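Local coordinates for C2 domain protein (Ramazzottius varieornatus, PDB 7DF2) that binds three calcium ions in the loops at one end of a C2 domain found specifically in tardigrades, its wider function being unknown, at residues A[39-44]-A[186-191]; A[64-69]-A[101-106]. One frame throughout, in Å; residues are numbered along the deposited sequence.

Contacts 1 and 2 lie on opposite sides of the chain's centre, their own centres about 36 Å apart. Contact 1 joins neighbouring antiparallel strands 41-51 and 181-190 of the four-stranded sheet, and most of its touching residues are buried. Contact 2 has no regular secondary structure; it brings two calcium-site loops together, and over half of its touching residues are exposed. The two are related through shared elements: strand 41-51, which carries 39-44, leads on to the loop of 64-69, while 101-106 precedes strand 107-119, the other neighbour of 41-51. Contact 1 relies on a backbone ladder with one apolar face and a Glu44-Arg187 salt bridge on the other, contact 2 on carboxylates, carbonyl oxygens and calcium.

Contact 1: residues A[39-44]-A[186-191]; sequences GFFRIE and YRWYNI
Arg42 sets CB over the ring of Tyr189, in an off-centre CH-pi contact 4.3 Å from the ring centroid and 29° off its normal. CG stands anti to the backbone N (chi1 177°), which carries CG and CD past the hydroxyl end of the ring; a water links that hydroxyl to Arg42 NH2, while NE pairs with Asp117 of strand 107-119. The strands themselves run antiparallel, axes at 169°, and Arg42 and Tyr189 form a hydrogen-bonded pair, with N of Arg42 2.9 Å from O of Tyr189. On the other face Ile43 and Trp188 lie side by side, CG1 of Ile43 4.0 Å from CB of Trp188. Phe41 CE2 meets Trp188 CE3 at 3.9 Å, the rings meeting obliquely, and strand 121-136 packs against this apolar group from the opposing sheet. Glu44 is shared: Tyr189 OH donates to OE2 at 2.7 Å, and in one of the two deposited Arg187 conformers NE and NH2 both reach OE1 from one face of the carboxylate, NH2 at 3.0 Å; NH2 also pairs with Glu161. The donors around Glu44 would probably favour its ionised form, and its face is held by polar and charged bonds, that of Trp188 by apolar contact.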
loop_
_atom_site.group_PDB
_atom_site.type_symbol
_atom_site.label_atom_id
_atom_site.label_comp_id
_atom_site.label_asym_id
_atom_site.label_seq_id
_atom_site.Cartn_x
_atom_site.Cartn_y
_atom_site.Cartn_z
ATOM N N GLY A 39 -4.761 14.656 -15.702
ATOM C CA GLY A 39 -5.768 15.486 -15.097
ATOM C C GLY A 39 -5.455 15.646 -13.631
ATOM O O GLY A 39 -4.304 15.497 -13.204
ATOM N N PHE A 40 -6.481 15.952 -12.852
ATOM C CA PHE A 40 -6.361 16.152 -11.417
ATOM C C PHE A 40 -7.273 15.132 -10.759
ATOM O O PHE A 40 -8.484 15.133 -10.998
ATOM C CB PHE A 40 -6.734 17.591 -11.048
ATOM C CG PHE A 40 -6.015 18.616 -11.879
ATOM C CD1 PHE A 40 -6.505 18.984 -13.130
ATOM C CD2 PHE A 40 -4.831 19.178 -11.429
ATOM C CE1 PHE A 40 -5.831 19.905 -13.910
ATOM C CE2 PHE A 40 -4.151 20.109 -12.198
ATOM C CZ PHE A 40 -4.655 20.472 -13.441
ATOM N N PHE A 41 -6.694 14.206 -10.004
ATOM C CA PHE A 41 -7.524 13.164 -9.431
ATOM C C PHE A 41 -6.920 12.698 -8.111
ATOM O O PHE A 41 -5.764 12.984 -7.790
ATOM C CB PHE A 41 -7.723 11.985 -10.405
ATOM C CG PHE A 41 -6.446 11.439 -11.001
ATOM C CD1 PHE A 41 -5.858 12.049 -12.103
ATOM C CD2 PHE A 41 -5.850 10.302 -10.472
ATOM C CE1 PHE A 41 -4.691 11.543 -12.668
ATOM C CE2 PHE A 41 -4.684 9.789 -11.027
ATOM C CZ PHE A 41 -4.101 10.408 -12.125
ATOM N N ARG A 42 -7.747 12.014 -7.335
ATOM C CA ARG A 42 -7.403 11.556 -5.999
ATOM C C ARG A 42 -7.474 10.042 -6.002
ATOM O O ARG A 42 -8.357 9.465 -6.641
ATOM C CB ARG A 42 -8.372 12.139 -4.963
ATOM C CG ARG A 42 -8.146 11.673 -3.520
ATOM C CD ARG A 42 -8.809 12.686 -2.575
ATOM N NE ARG A 42 -8.137 13.980 -2.656
ATOM C CZ ARG A 42 -8.684 15.135 -2.300
ATOM N NH1 ARG A 42 -7.985 16.260 -2.407
ATOM N NH2 ARG A 42 -9.926 15.160 -1.832
ATOM N N ILE A 43 -6.518 9.402 -5.334
ATOM C CA ILE A 43 -6.480 7.953 -5.183
ATOM C C ILE A 43 -6.629 7.630 -3.708
ATOM O O ILE A 43 -5.889 8.169 -2.881
ATOM C CB ILE A 43 -5.166 7.353 -5.719
ATOM C CG1 ILE A 43 -4.957 7.742 -7.182
ATOM C CG2 ILE A 43 -5.149 5.823 -5.548
ATOM C CD1 ILE A 43 -3.956 8.839 -7.350
ATOM N N GLU A 44 -7.570 6.746 -3.384
ATOM C CA GLU A 44 -7.734 6.229 -2.030
ATOM C C GLU A 44 -7.288 4.781 -2.009
ATOM O O GLU A 44 -7.634 4.006 -2.909
ATOM C CB GLU A 44 -9.186 6.348 -1.556
ATOM C CG GLU A 44 -9.695 7.784 -1.563
ATOM C CD GLU A 44 -11.114 7.896 -1.033
ATOM O OE1 GLU A 44 -11.724 6.851 -0.698
ATOM O OE2 GLU A 44 -11.624 9.027 -0.965
ATOM N N TYR A 186 -8.982 -0.005 -3.857
ATOM C CA TYR A 186 -8.692 1.377 -4.187
ATOM C C TYR A 186 -9.900 2.017 -4.840
ATOM O O TYR A 186 -10.793 1.339 -5.357
ATOM C CB TYR A 186 -7.476 1.513 -5.116
ATOM C CG TYR A 186 -7.721 1.014 -6.519
ATOM C CD1 TYR A 186 -7.522 -0.321 -6.844
ATOM C CD2 TYR A 186 -8.136 1.884 -7.529
ATOM C CE1 TYR A 186 -7.745 -0.789 -8.141
ATOM C CE2 TYR A 186 -8.360 1.428 -8.820
ATOM C CZ TYR A 186 -8.160 0.094 -9.119
ATOM O OH TYR A 186 -8.379 -0.353 -10.400
ATOM N N ARG A 187 -9.927 3.350 -4.745
ATOM C CA ARG A 187 -10.831 4.226 -5.482
ATOM C C ARG A 187 -9.998 5.312 -6.148
ATOM O O ARG A 187 -8.926 5.678 -5.656
ATOM C CB ARG A 187 -11.884 4.901 -4.567
ATOM C CG ARG A 187 -13.052 4.027 -4.189
ATOM C CD ARG A 187 -14.277 4.814 -3.739
ATOM N NE ARG A 187 -13.955 5.888 -2.800
ATOM C CZ ARG A 187 -14.731 6.950 -2.595
ATOM N NH1 ARG A 187 -15.868 7.076 -3.268
ATOM N NH2 ARG A 187 -14.378 7.887 -1.724
ATOM N N TRP A 188 -10.496 5.850 -7.259
ATOM C CA TRP A 188 -9.885 7.070 -7.758
ATOM C C TRP A 188 -10.896 7.826 -8.601
ATOM O O TRP A 188 -11.772 7.231 -9.237
ATOM C CB TRP A 188 -8.583 6.827 -8.542
ATOM C CG TRP A 188 -8.626 5.875 -9.707
ATOM C CD1 TRP A 188 -9.648 5.043 -10.082
ATOM C CD2 TRP A 188 -7.574 5.667 -10.644
ATOM N NE1 TRP A 188 -9.282 4.322 -11.200
ATOM C CE2 TRP A 188 -8.015 4.696 -11.566
ATOM C CE3 TRP A 188 -6.301 6.219 -10.803
ATOM C CZ2 TRP A 188 -7.222 4.262 -12.627
ATOM C CZ3 TRP A 188 -5.514 5.781 -11.858
ATOM C CH2 TRP A 188 -5.979 4.815 -12.753
ATOM N N TYR A 189 -10.750 9.143 -8.595
ATOM C CA TYR A 189 -11.773 10.015 -9.152
ATOM C C TYR A 189 -11.186 11.392 -9.392
ATOM O O TYR A 189 -10.302 11.852 -8.662
ATOM C CB TYR A 189 -12.992 10.123 -8.226
ATOM C CG TYR A 189 -12.644 10.335 -6.768
ATOM C CD1 TYR A 189 -12.432 9.250 -5.914
ATOM C CD2 TYR A 189 -12.539 11.612 -6.241
ATOM C CE1 TYR A 189 -12.102 9.451 -4.577
ATOM C CE2 TYR A 189 -12.222 11.820 -4.917
ATOM C CZ TYR A 189 -12.010 10.733 -4.085
ATOM O OH TYR A 189 -11.698 10.973 -2.769
ATOM N N ASN A 190 -11.715 12.056 -10.414
ATOM C CA ASN A 190 -11.308 13.417 -10.700
ATOM C C ASN A 190 -11.762 14.350 -9.587
ATOM O O ASN A 190 -12.819 14.162 -8.979
ATOM C CB ASN A 190 -11.889 13.861 -12.040
ATOM C CG ASN A 190 -11.399 13.000 -13.187
ATOM O OD1 ASN A 190 -10.208 12.953 -13.463
ATOM N ND2 ASN A 190 -12.319 12.323 -13.860
ATOM N N ILE A 191 -10.937 15.355 -9.320
ATOM C CA ILE A 191 -11.219 16.391 -8.335
ATOM C C ILE A 191 -10.925 17.736 -8.990
ATOM O O ILE A 191 -10.115 17.799 -9.928
ATOM C CB ILE A 191 -10.384 16.202 -7.057
ATOM C CG1 ILE A 191 -8.886 16.141 -7.400
ATOM C CG2 ILE A 191 -10.862 14.961 -6.293
ATOM C CD1 ILE A 191 -7.944 16.238 -6.193
HETATM O O HOH W 1 -9.077 15.607 -13.959
HETATM O O HOH W 2 -11.846 13.184 -0.954
#

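Contact 2: residues A[64-69]-A[101-106]; sequences IFDKCD and ANNTPD. With CA (calcium ion), chain E; CA (calcium ion), chain D.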
loop_
_atom_site.group_PDB
_atom_site.type_symbol
_atom_site.label_atom_id
_atom_site.label_comp_id
_atom_site.label_asym_id
_atom_site.label_seq_id
_atom_site.Cartn_x
_atom_site.Cartn_y
_atom_site.Cartn_z
ATOM N N ILE A 64 9.598 -17.077 18.339
ATOM C CA ILE A 64 9.557 -18.508 18.632
ATOM C C ILE A 64 8.418 -18.859 19.588
ATOM O O ILE A 64 7.714 -19.857 19.385
ATOM C CB ILE A 64 10.908 -18.981 19.175
ATOM C CG1 ILE A 64 11.968 -18.838 18.074
ATOM C CG2 ILE A 64 10.776 -20.439 19.623
ATOM C CD1 ILE A 64 13.347 -19.202 18.512
ATOM N N PHE A 65 8.196 -18.042 20.619
ATOM C CA PHE A 65 7.266 -18.392 21.687
ATOM C C PHE A 65 6.024 -17.521 21.741
ATOM O O PHE A 65 5.188 -17.724 22.628
ATOM C CB PHE A 65 7.982 -18.333 23.037
ATOM C CG PHE A 65 9.100 -19.325 23.151
ATOM C CD1 PHE A 65 8.832 -20.684 23.126
ATOM C CD2 PHE A 65 10.414 -18.901 23.248
ATOM C CE1 PHE A 65 9.861 -21.613 23.210
ATOM C CE2 PHE A 65 11.446 -19.820 23.337
ATOM C CZ PHE A 65 11.169 -21.179 23.312
ATOM N N ASP A 66 5.881 -16.547 20.846
ATOM C CA ASP A 66 4.649 -15.769 20.801
ATOM C C ASP A 66 4.427 -15.302 19.367
ATOM O O ASP A 66 5.171 -15.667 18.453
ATOM C CB ASP A 66 4.702 -14.617 21.814
ATOM C CG ASP A 66 6.045 -13.905 21.820
ATOM O OD1 ASP A 66 6.392 -13.271 20.803
ATOM O OD2 ASP A 66 6.768 -13.988 22.836
ATOM N N LYS A 67 3.375 -14.508 19.167
ATOM C CA LYS A 67 2.907 -14.176 17.828
ATOM C C LYS A 67 3.637 -12.958 17.258
ATOM O O LYS A 67 4.465 -12.321 17.915
ATOM C CB LYS A 67 1.395 -13.945 17.843
ATOM C CG LYS A 67 0.592 -15.202 18.161
ATOM C CD LYS A 67 -0.896 -14.953 17.987
ATOM C CE LYS A 67 -1.702 -15.432 19.185
ATOM N NZ LYS A 67 -2.702 -14.407 19.618
ATOM N N CYS A 68 3.345 -12.647 15.990
ATOM C CA CYS A 68 4.013 -11.521 15.348
ATOM C C CYS A 68 3.599 -10.213 16.020
ATOM O O CYS A 68 2.507 -10.086 16.573
ATOM C CB CYS A 68 3.690 -11.438 13.849
ATOM S SG CYS A 68 4.065 -12.896 12.807
ATOM N N ASP A 69 4.493 -9.229 15.955
ATOM C CA ASP A 69 4.287 -7.893 16.526
ATOM C C ASP A 69 4.341 -6.893 15.382
ATOM O O ASP A 69 5.346 -6.193 15.194
ATOM C CB ASP A 69 5.327 -7.583 17.596
ATOM C CG ASP A 69 5.538 -8.752 18.502
ATOM O OD1 ASP A 69 4.535 -9.189 19.093
ATOM O OD2 ASP A 69 6.676 -9.277 18.563
ATOM N N ALA A 101 1.476 -2.900 16.529
ATOM C CA ALA A 101 0.799 -3.741 17.511
ATOM C C ALA A 101 1.689 -4.886 17.958
ATOM O O ALA A 101 2.752 -5.151 17.385
ATOM C CB ALA A 101 -0.517 -4.299 16.955
ATOM N N ASN A 102 1.209 -5.602 18.978
ATOM C CA ASN A 102 1.974 -6.674 19.600
ATOM C C ASN A 102 1.153 -7.950 19.700
ATOM O O ASN A 102 -0.032 -7.919 20.062
ATOM C CB ASN A 102 2.459 -6.250 20.996
ATOM C CG ASN A 102 3.485 -5.143 20.934
ATOM O OD1 ASN A 102 4.599 -5.339 20.439
ATOM N ND2 ASN A 102 3.116 -3.965 21.421
ATOM N N ASN A 103 1.807 -9.066 19.370
ATOM C CA ASN A 103 1.269 -10.423 19.484
ATOM C C ASN A 103 -0.141 -10.522 18.906
ATOM O O ASN A 103 -1.103 -10.894 19.577
ATOM C CB ASN A 103 1.337 -10.899 20.934
ATOM C CG ASN A 103 2.772 -10.994 21.422
ATOM O OD1 ASN A 103 3.613 -11.575 20.741
ATOM N ND2 ASN A 103 3.067 -10.392 22.574
ATOM N N THR A 104 -0.239 -10.209 17.619
ATOM C CA THR A 104 -1.528 -10.197 16.941
ATOM C C THR A 104 -1.820 -11.559 16.327
ATOM O O THR A 104 -0.912 -12.369 16.127
ATOM C CB THR A 104 -1.533 -9.129 15.846
ATOM O OG1 THR A 104 -0.488 -9.406 14.907
ATOM C CG2 THR A 104 -1.318 -7.735 16.431
ATOM N N PRO A 105 -3.083 -11.845 16.007
ATOM C CA PRO A 105 -3.391 -13.046 15.221
ATOM C C PRO A 105 -2.678 -12.997 13.878
ATOM O O PRO A 105 -2.269 -11.935 13.405
ATOM C CB PRO A 105 -4.915 -12.979 15.039
ATOM C CG PRO A 105 -5.387 -12.092 16.130
ATOM C CD PRO A 105 -4.299 -11.088 16.361
ATOM N N ASP A 106 -2.521 -14.173 13.270
ATOM C CA ASP A 106 -1.823 -14.247 11.990
ATOM C C ASP A 106 -2.517 -13.410 10.921
ATOM O O ASP A 106 -1.852 -12.824 10.058
ATOM C CB ASP A 106 -1.722 -15.692 11.525
ATOM C CG ASP A 106 -0.763 -16.511 12.361
ATOM O OD1 ASP A 106 -0.080 -15.937 13.241
ATOM O OD2 ASP A 106 -0.695 -17.733 12.125
HETATM CA CA CA E . 5.692 -11.385 19.650
HETATM CA CA CA D . 8.683 -9.857 17.525
HETATM O O HOH W 3 0.932 -13.564 14.397
HETATM O O HOH W 4 9.533 -9.826 19.785
HETATM O O HOH W 5 6.493 -10.209 21.646
#
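Asp66, Lys67 and Asp69 meet Asn103 around one calcium ion, which takes OD1 of Asp66 at 2.3 Å, the main-chain O of Lys67, both carboxylate oxygens of Asp69, the side chain of Asn103 and a water. Asp63 completes this shell. OD2 of Asp69 also lies 2.3 Å from a second calcium ion, bridging the two metals; Asp63, Asp134, Lys135 and Asp136 bind that ion as well. Asp69 OD1 does double duty too: besides the first calcium it accepts a hydrogen bond from the backbone N of Asn103 at 2.7 Å through its anti lone pair, which ties its carboxylate directly to the opposite loop. CG of Asp69 lies anti to its carbonyl carbon (chi1 -44°), bringing the carboxylate to calcium and to Asn103 N.

One shell further out, backbone and water bonds join the loops. Thr104 N donates to Cys68 O at 2.9 Å. A water accepts from Cys68 N and donates to Thr104 O and Asp106 OD1, while Lys67 CD rests 3.2 Å from Thr104 O. A disulfide joins Cys68 to Cys62.

Segment 64-69 enters strand 70-77 and segment 101-106 leaves strand 96-100, its antiparallel partner, with Ala101 bonded through the backbone to Pro70. Asp69 is likewise bonded to Lys135, near the end of strand 121-136, so the site crowns the calcium-binding end of the beta sandwich, as in other C2 domains.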